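Local coordinates for GTPase-activating protein BEM3 (Saccharomyces cerevisiae S288C, PDB 6FSF), which activates the GTPase activity of Cdc42 and, less efficiently, Rho1, and binds phosphatidylinositol 3-phosphate, this piece holding its tandem PX and PH domains, at residues Ile41-Arg44 with Lys45-Lys48; Ser54-Ile57 with His58-Arg61; Thr87-Pro90 with Thr91-Asp94. All coordinates share one frame; numbering follows the deposited sequence.

Contact 1: Ile41-Arg44 with Lys45-Lys48; sequences IIDR and KSGK
Asp43 and Ser46 face each other across a tight turn. Asp43 CG is anti to the backbone N (chi1 177°), which carries OD1 toward the Ser46 backbone. There OD1 takes two hydrogen bonds. Ser46 OG donates at 2.7 Å to Asp43 OD1, on the lone pair facing away from the other carboxylate oxygen. Ser46 N donates at 2.8 Å to Asp43 OD1 from the same anti side, but 32° out of the carboxylate plane. Ser46 OG is also an acceptor. Lys48 N binds Ser46 OG at 3.1 Å, which makes an ST turn and holds the hydroxyl by a second bond. Gly47 N reaches Asp43 O at 2.7 Å, closing an alpha-turn, and Gly47 has a positive phi (71°), which a residue without a side chain takes up readily. Asp43 N donates at 3.0 Å to Lys48 O, nearly along the C=O direction. On the neighbouring residue, the CG2 branch of Ile42 packs 3.8 Å from Gly47 C. Arg44 turns its guanidinium off the loop, and its NH2 binds Gly17 O. Ile41 packs against Met50 and Phe53 on the adjacent strand. This is a beta-hairpin loop joining strands 35-43 and 49-55 in the antiparallel sheet of the PX domain.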
loop_
_atom_site.group_PDB
_atom_site.type_symbol
_atom_site.label_atom_id
_atom_site.label_comp_id
_atom_site.label_asym_id
_atom_site.label_seq_id
_atom_site.Cartn_x
_atom_site.Cartn_y
_atom_site.Cartn_z
ATOM N N ILE A 41 1.944 -9.963 7.504
ATOM C CA ILE A 41 2.134 -11.407 7.573
ATOM C C ILE A 41 1.092 -11.969 8.529
ATOM O O ILE A 41 0.960 -11.492 9.663
ATOM C CB ILE A 41 3.560 -11.769 8.024
ATOM C CG1 ILE A 41 4.576 -11.337 6.967
ATOM C CG2 ILE A 41 3.676 -13.260 8.281
ATOM C CD1 ILE A 41 4.432 -12.071 5.652
ATOM N N ILE A 42 0.353 -12.977 8.072
ATOM C CA ILE A 42 -0.831 -13.470 8.765
ATOM C C ILE A 42 -0.704 -14.976 8.958
ATOM O O ILE A 42 -0.356 -15.700 8.019
ATOM C CB ILE A 42 -2.117 -13.124 7.987
ATOM C CG1 ILE A 42 -2.362 -11.614 8.025
ATOM C CG2 ILE A 42 -3.308 -13.889 8.544
ATOM C CD1 ILE A 42 -2.906 -11.047 6.729
ATOM N N ASP A 43 -0.982 -15.442 10.175
ATOM C CA ASP A 43 -1.015 -16.873 10.442
ATOM C C ASP A 43 -2.247 -17.489 9.792
ATOM O O ASP A 43 -3.371 -17.028 10.009
ATOM C CB ASP A 43 -1.015 -17.139 11.950
ATOM C CG ASP A 43 -1.136 -18.616 12.283
ATOM O OD1 ASP A 43 -2.191 -19.030 12.813
ATOM O OD2 ASP A 43 -0.176 -19.366 12.012
ATOM N N ARG A 44 -2.029 -18.538 8.996
ATOM C CA ARG A 44 -3.104 -19.109 8.186
ATOM C C ARG A 44 -4.238 -19.652 9.049
ATOM O O ARG A 44 -5.411 -19.331 8.828
ATOM C CB ARG A 44 -2.544 -20.214 7.292
ATOM C CG ARG A 44 -3.583 -20.923 6.439
ATOM C CD ARG A 44 -3.581 -20.392 5.016
ATOM N NE ARG A 44 -2.283 -20.590 4.377
ATOM C CZ ARG A 44 -1.984 -20.196 3.143
ATOM N NH1 ARG A 44 -2.890 -19.577 2.400
ATOM N NH2 ARG A 44 -0.773 -20.422 2.654
ATOM N N LYS A 45 -3.904 -20.482 10.043
ATOM C CA LYS A 45 -4.935 -21.186 10.802
ATOM C C LYS A 45 -5.700 -20.248 11.729
ATOM O O LYS A 45 -6.932 -20.322 11.814
ATOM C CB LYS A 45 -4.301 -22.330 11.592
ATOM C CG LYS A 45 -3.639 -23.393 10.719
ATOM C CD LYS A 45 -4.425 -24.696 10.749
ATOM C CE LYS A 45 -4.055 -25.603 9.584
ATOM N NZ LYS A 45 -4.784 -26.902 9.647
ATOM N N SER A 46 -4.993 -19.360 12.432
ATOM C CA SER A 46 -5.676 -18.428 13.321
ATOM C C SER A 46 -6.297 -17.266 12.558
ATOM O O SER A 46 -7.303 -16.701 13.005
ATOM C CB SER A 46 -4.707 -17.892 14.375
ATOM O OG SER A 46 -3.757 -17.018 13.791
ATOM N N GLY A 47 -5.728 -16.903 11.411
ATOM C CA GLY A 47 -6.154 -15.701 10.724
ATOM C C GLY A 47 -5.749 -14.417 11.407
ATOM O O GLY A 47 -6.242 -13.350 11.032
ATOM N N LYS A 48 -4.867 -14.487 12.401
ATOM C CA LYS A 48 -4.423 -13.312 13.132
ATOM C C LYS A 48 -3.209 -12.696 12.452
ATOM O O LYS A 48 -2.341 -13.408 11.937
ATOM C CB LYS A 48 -4.082 -13.673 14.578
ATOM C CG LYS A 48 -3.910 -12.475 15.502
ATOM C CD LYS A 48 -3.001 -12.804 16.676
ATOM C CE LYS A 48 -1.552 -12.925 16.225
ATOM N NZ LYS A 48 -0.642 -13.290 17.345
#

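Contact 2: Ser54-Ile57 with His58-Arg61; sequences SKSI and HKVR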
loop_
_atom_site.group_PDB
_atom_site.type_symbol
_atom_site.label_atom_id
_atom_site.label_comp_id
_atom_site.label_asym_id
_atom_site.label_seq_id
_atom_site.Cartn_x
_atom_site.Cartn_y
_atom_site.Cartn_z
ATOM N N SER A 54 7.981 -2.970 6.376
ATOM C CA SER A 54 7.977 -1.953 5.337
ATOM C C SER A 54 9.242 -2.081 4.506
ATOM O O SER A 54 10.335 -2.236 5.056
ATOM C CB SER A 54 7.879 -0.552 5.946
ATOM O OG SER A 54 7.878 0.440 4.937
ATOM N N LYS A 55 9.093 -2.021 3.187
ATOM C CA LYS A 55 10.223 -2.115 2.276
ATOM C C LYS A 55 10.047 -1.107 1.154
ATOM O O LYS A 55 8.942 -0.939 0.631
ATOM C CB LYS A 55 10.354 -3.522 1.676
ATOM C CG LYS A 55 10.518 -4.637 2.692
ATOM C CD LYS A 55 11.893 -4.609 3.334
ATOM C CE LYS A 55 12.058 -5.767 4.298
ATOM N NZ LYS A 55 13.427 -5.827 4.880
ATOM N N SER A 56 11.137 -0.438 0.791
ATOM C CA SER A 56 11.134 0.366 -0.418
ATOM C C SER A 56 11.074 -0.544 -1.641
ATOM O O SER A 56 11.375 -1.739 -1.574
ATOM C CB SER A 56 12.377 1.255 -0.484
ATOM O OG SER A 56 13.536 0.492 -0.780
ATOM N N ILE A 57 10.671 0.036 -2.775
ATOM C CA ILE A 57 10.612 -0.738 -4.012
ATOM C C ILE A 57 11.999 -1.230 -4.396
ATOM O O ILE A 57 12.147 -2.312 -4.981
ATOM C CB ILE A 57 9.964 0.102 -5.133
ATOM C CG1 ILE A 57 9.941 -0.674 -6.453
ATOM C CG2 ILE A 57 10.684 1.432 -5.295
ATOM C CD1 ILE A 57 9.151 -1.964 -6.391
ATOM N N HIS A 58 13.037 -0.465 -4.051
ATOM C CA HIS A 58 14.405 -0.882 -4.335
ATOM C C HIS A 58 14.770 -2.152 -3.572
ATOM O O HIS A 58 15.395 -3.062 -4.129
ATOM C CB HIS A 58 15.372 0.249 -3.990
ATOM C CG HIS A 58 16.812 -0.121 -4.148
ATOM N ND1 HIS A 58 17.395 -0.334 -5.378
ATOM C CD2 HIS A 58 17.787 -0.323 -3.229
ATOM C CE1 HIS A 58 18.667 -0.647 -5.211
ATOM N NE2 HIS A 58 18.931 -0.648 -3.917
ATOM N N LYS A 59 14.392 -2.230 -2.291
ATOM C CA LYS A 59 14.670 -3.435 -1.513
ATOM C C LYS A 59 13.914 -4.634 -2.071
ATOM O O LYS A 59 14.420 -5.763 -2.049
ATOM C CB LYS A 59 14.297 -3.224 -0.047
ATOM C CG LYS A 59 15.063 -2.121 0.662
ATOM C CD LYS A 59 14.897 -2.241 2.175
ATOM C CE LYS A 59 15.092 -0.905 2.884
ATOM N NZ LYS A 59 13.793 -0.234 3.174
ATOM N N VAL A 60 12.694 -4.407 -2.565
ATOM C CA VAL A 60 11.904 -5.487 -3.148
ATOM C C VAL A 60 12.607 -6.053 -4.375
ATOM O O VAL A 60 12.729 -7.274 -4.537
ATOM C CB VAL A 60 10.488 -4.988 -3.488
ATOM C CG1 VAL A 60 9.747 -6.007 -4.341
ATOM C CG2 VAL A 60 9.712 -4.686 -2.214
ATOM N N ARG A 61 13.082 -5.171 -5.259
ATOM C CA ARG A 61 13.790 -5.631 -6.448
ATOM C C ARG A 61 15.104 -6.309 -6.087
ATOM O O ARG A 61 15.533 -7.241 -6.777
ATOM C CB ARG A 61 14.044 -4.461 -7.398
ATOM C CG ARG A 61 12.799 -3.683 -7.783
ATOM C CD ARG A 61 13.111 -2.634 -8.839
ATOM N NE ARG A 61 11.949 -1.804 -9.143
ATOM C CZ ARG A 61 10.953 -2.177 -9.939
ATOM N NH1 ARG A 61 10.973 -3.372 -10.512
ATOM N NH2 ARG A 61 9.934 -1.357 -10.159
#
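Ser56 accepts from Lys59 N through OG at 3.2 Å and so acts as the N-cap of helix 57-70. Its chi1 of 73° sets OG between the backbone N and the carbonyl carbon, directed at the first turn of the helix. Lys59 CG rests 3.4 Å from Ser56 OG. The Lys59 chain runs extended to CD and crosses Lys55 there at about a right angle, with CD of Lys55 and CD of Lys59 4.0 Å apart. It then bends at chi4 (97°), which brings NZ back to 3.6 Å from Ser56 N. Lys55 NZ and Lys59 NZ are like charges 5.9 Å apart; that of Lys55 forms a salt bridge with Asp128 and a cation-pi contact with Phe124. Ile57 and Arg61 lie one helical turn apart and touch. Arg61 is extended from CG to NE, and Ile57 CD1 sits 3.6 Å above one face of the guanidinium, toward its rim. Ile57 CG1 comes within 3.5 Å of Arg61 NE. An alanine at Arg61 is likely to leave the Ile57 branch without this flat cover and open a gap beside it. Val60 points back, its CG2 4.1 Å from Lys55 CB. The segment carries the chain from strand 49-55 straight into helix 57-70, with Val60 reaching Leu79 and Ile57 reaching Phe85 beyond that helix.

Contact 3: Thr87-Pro90 with Thr91-Asp94; sequences TLSP and TKVD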
loop_
_atom_site.group_PDB
_atom_site.type_symbol
_atom_site.label_atom_id
_atom_site.label_comp_id
_atom_site.label_asym_id
_atom_site.label_seq_id
_atom_site.Cartn_x
_atom_site.Cartn_y
_atom_site.Cartn_z
ATOM N N THR A 87 5.428 8.178 -12.448
ATOM C CA THR A 87 4.479 9.278 -12.308
ATOM C C THR A 87 3.332 8.810 -11.422
ATOM O O THR A 87 2.657 7.826 -11.742
ATOM C CB THR A 87 3.957 9.757 -13.668
ATOM O OG1 THR A 87 3.015 8.806 -14.185
ATOM C CG2 THR A 87 5.103 9.910 -14.653
ATOM N N LEU A 88 3.122 9.508 -10.308
ATOM C CA LEU A 88 2.110 9.120 -9.331
ATOM C C LEU A 88 0.706 9.387 -9.868
ATOM O O LEU A 88 0.342 10.542 -10.121
ATOM C CB LEU A 88 2.321 9.869 -8.017
ATOM C CG LEU A 88 1.444 9.426 -6.840
ATOM C CD1 LEU A 88 1.836 8.030 -6.398
ATOM C CD2 LEU A 88 1.506 10.400 -5.666
ATOM N N SER A 89 -0.083 8.326 -10.029
ATOM C CA SER A 89 -1.477 8.425 -10.434
ATOM C C SER A 89 -2.276 7.376 -9.671
ATOM O O SER A 89 -1.739 6.317 -9.334
ATOM C CB SER A 89 -1.658 8.212 -11.945
ATOM O OG SER A 89 -1.780 6.833 -12.250
ATOM N N PRO A 90 -3.551 7.652 -9.381
ATOM C CA PRO A 90 -4.344 6.672 -8.616
ATOM C C PRO A 90 -4.478 5.319 -9.294
ATOM O O PRO A 90 -4.496 4.291 -8.604
ATOM C CB PRO A 90 -5.703 7.370 -8.471
ATOM C CG PRO A 90 -5.392 8.819 -8.574
ATOM C CD PRO A 90 -4.269 8.923 -9.562
ATOM N N THR A 91 -4.577 5.286 -10.626
ATOM C CA THR A 91 -4.770 4.007 -11.304
ATOM C C THR A 91 -3.506 3.153 -11.269
ATOM O O THR A 91 -3.596 1.917 -11.244
ATOM C CB THR A 91 -5.230 4.234 -12.745
ATOM O OG1 THR A 91 -5.412 2.971 -13.397
ATOM C CG2 THR A 91 -4.211 5.060 -13.517
ATOM N N LYS A 92 -2.327 3.784 -11.264
ATOM C CA LYS A 92 -1.089 3.024 -11.127
ATOM C C LYS A 92 -0.908 2.512 -9.702
ATOM O O LYS A 92 -0.466 1.375 -9.494
ATOM C CB LYS A 92 0.111 3.881 -11.527
ATOM C CG LYS A 92 0.121 4.352 -12.971
ATOM C CD LYS A 92 1.440 5.038 -13.268
ATOM C CE LYS A 92 1.314 6.064 -14.374
ATOM N NZ LYS A 92 2.566 6.862 -14.491
ATOM N N VAL A 93 -1.238 3.344 -8.713
ATOM C CA VAL A 93 -1.130 2.939 -7.312
ATOM C C VAL A 93 -2.011 1.728 -7.042
ATOM O O VAL A 93 -1.604 0.778 -6.362
ATOM C CB VAL A 93 -1.495 4.119 -6.393
ATOM C CG1 VAL A 93 -1.638 3.659 -4.952
ATOM C CG2 VAL A 93 -0.451 5.215 -6.509
ATOM N N ASP A 94 -3.235 1.747 -7.576
ATOM C CA ASP A 94 -4.144 0.616 -7.421
ATOM C C ASP A 94 -3.579 -0.639 -8.073
ATOM O O ASP A 94 -3.661 -1.737 -7.511
ATOM C CB ASP A 94 -5.507 0.959 -8.024
ATOM C CG ASP A 94 -6.526 -0.146 -7.828
ATOM O OD1 ASP A 94 -7.492 0.065 -7.066
ATOM O OD2 ASP A 94 -6.360 -1.227 -8.428
#
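Ser89 and Lys92 form a local helix-capping contact at the N-terminus of helix 90-107, where the loop after helix 57-70 enters the helix. Ser89 is the N-cap: its OG accepts from Lys92 N at 3.3 Å. With chi1 at 86°, OG is swung toward the backbone N-H of Lys92 in the first turn. The backbone carbonyl of the same residue also serves the helix. Val93 N binds Ser89 O at 3.1 Å, nearly in line with the C=O, while a weak bond from Lys92 N reaches Ser89 O as well. Pro90 follows as the first helical residue, where the absent N-H would have no intrahelical acceptor, and its O receives Asp94 N at 3.0 Å. Side chains wrap the cap. Thr91 CG2 lies 3.3 Å from Ser89 OG, and Lys92 CG lies 3.2 Å from the same oxygen. The extended lysine chain then reaches back across Thr87, but the exact position of its NZ is doubtful. Next to the cap, Leu88 CD1 meets Val93 CG2 at 3.6 Å. Both of these residues also press on Leu146 of strand 142-148, which belongs to the PH domain. Pro90 reaches Trp159, and Asp94 OD1 bonds Asn205 ND2. The start of helix 90-107 thus packs directly against the PH part of the chain.

All three contacts are local turns or caps within the PX domain, and none touches another. Contact 1 is at the surface, its centre about 19 Å from the centre of the chain. Contacts 2 and 3 are partly buried. Contacts 1 and 2 reach the same sheet, contact 1 leading into strand 49-55 and contact 2 leaving it. Contact 3 belongs to helix 90-107 and lies on the other side of the chain centre from contact 1. Contacts 2 and 3 use the same serine N-cap, with centres about 17 Å apart. They differ in surroundings: contact 2 packs inside the PX domain, contact 3 against the PH domain. Contact 1 instead relies on a carboxylate gripping a hairpin loop.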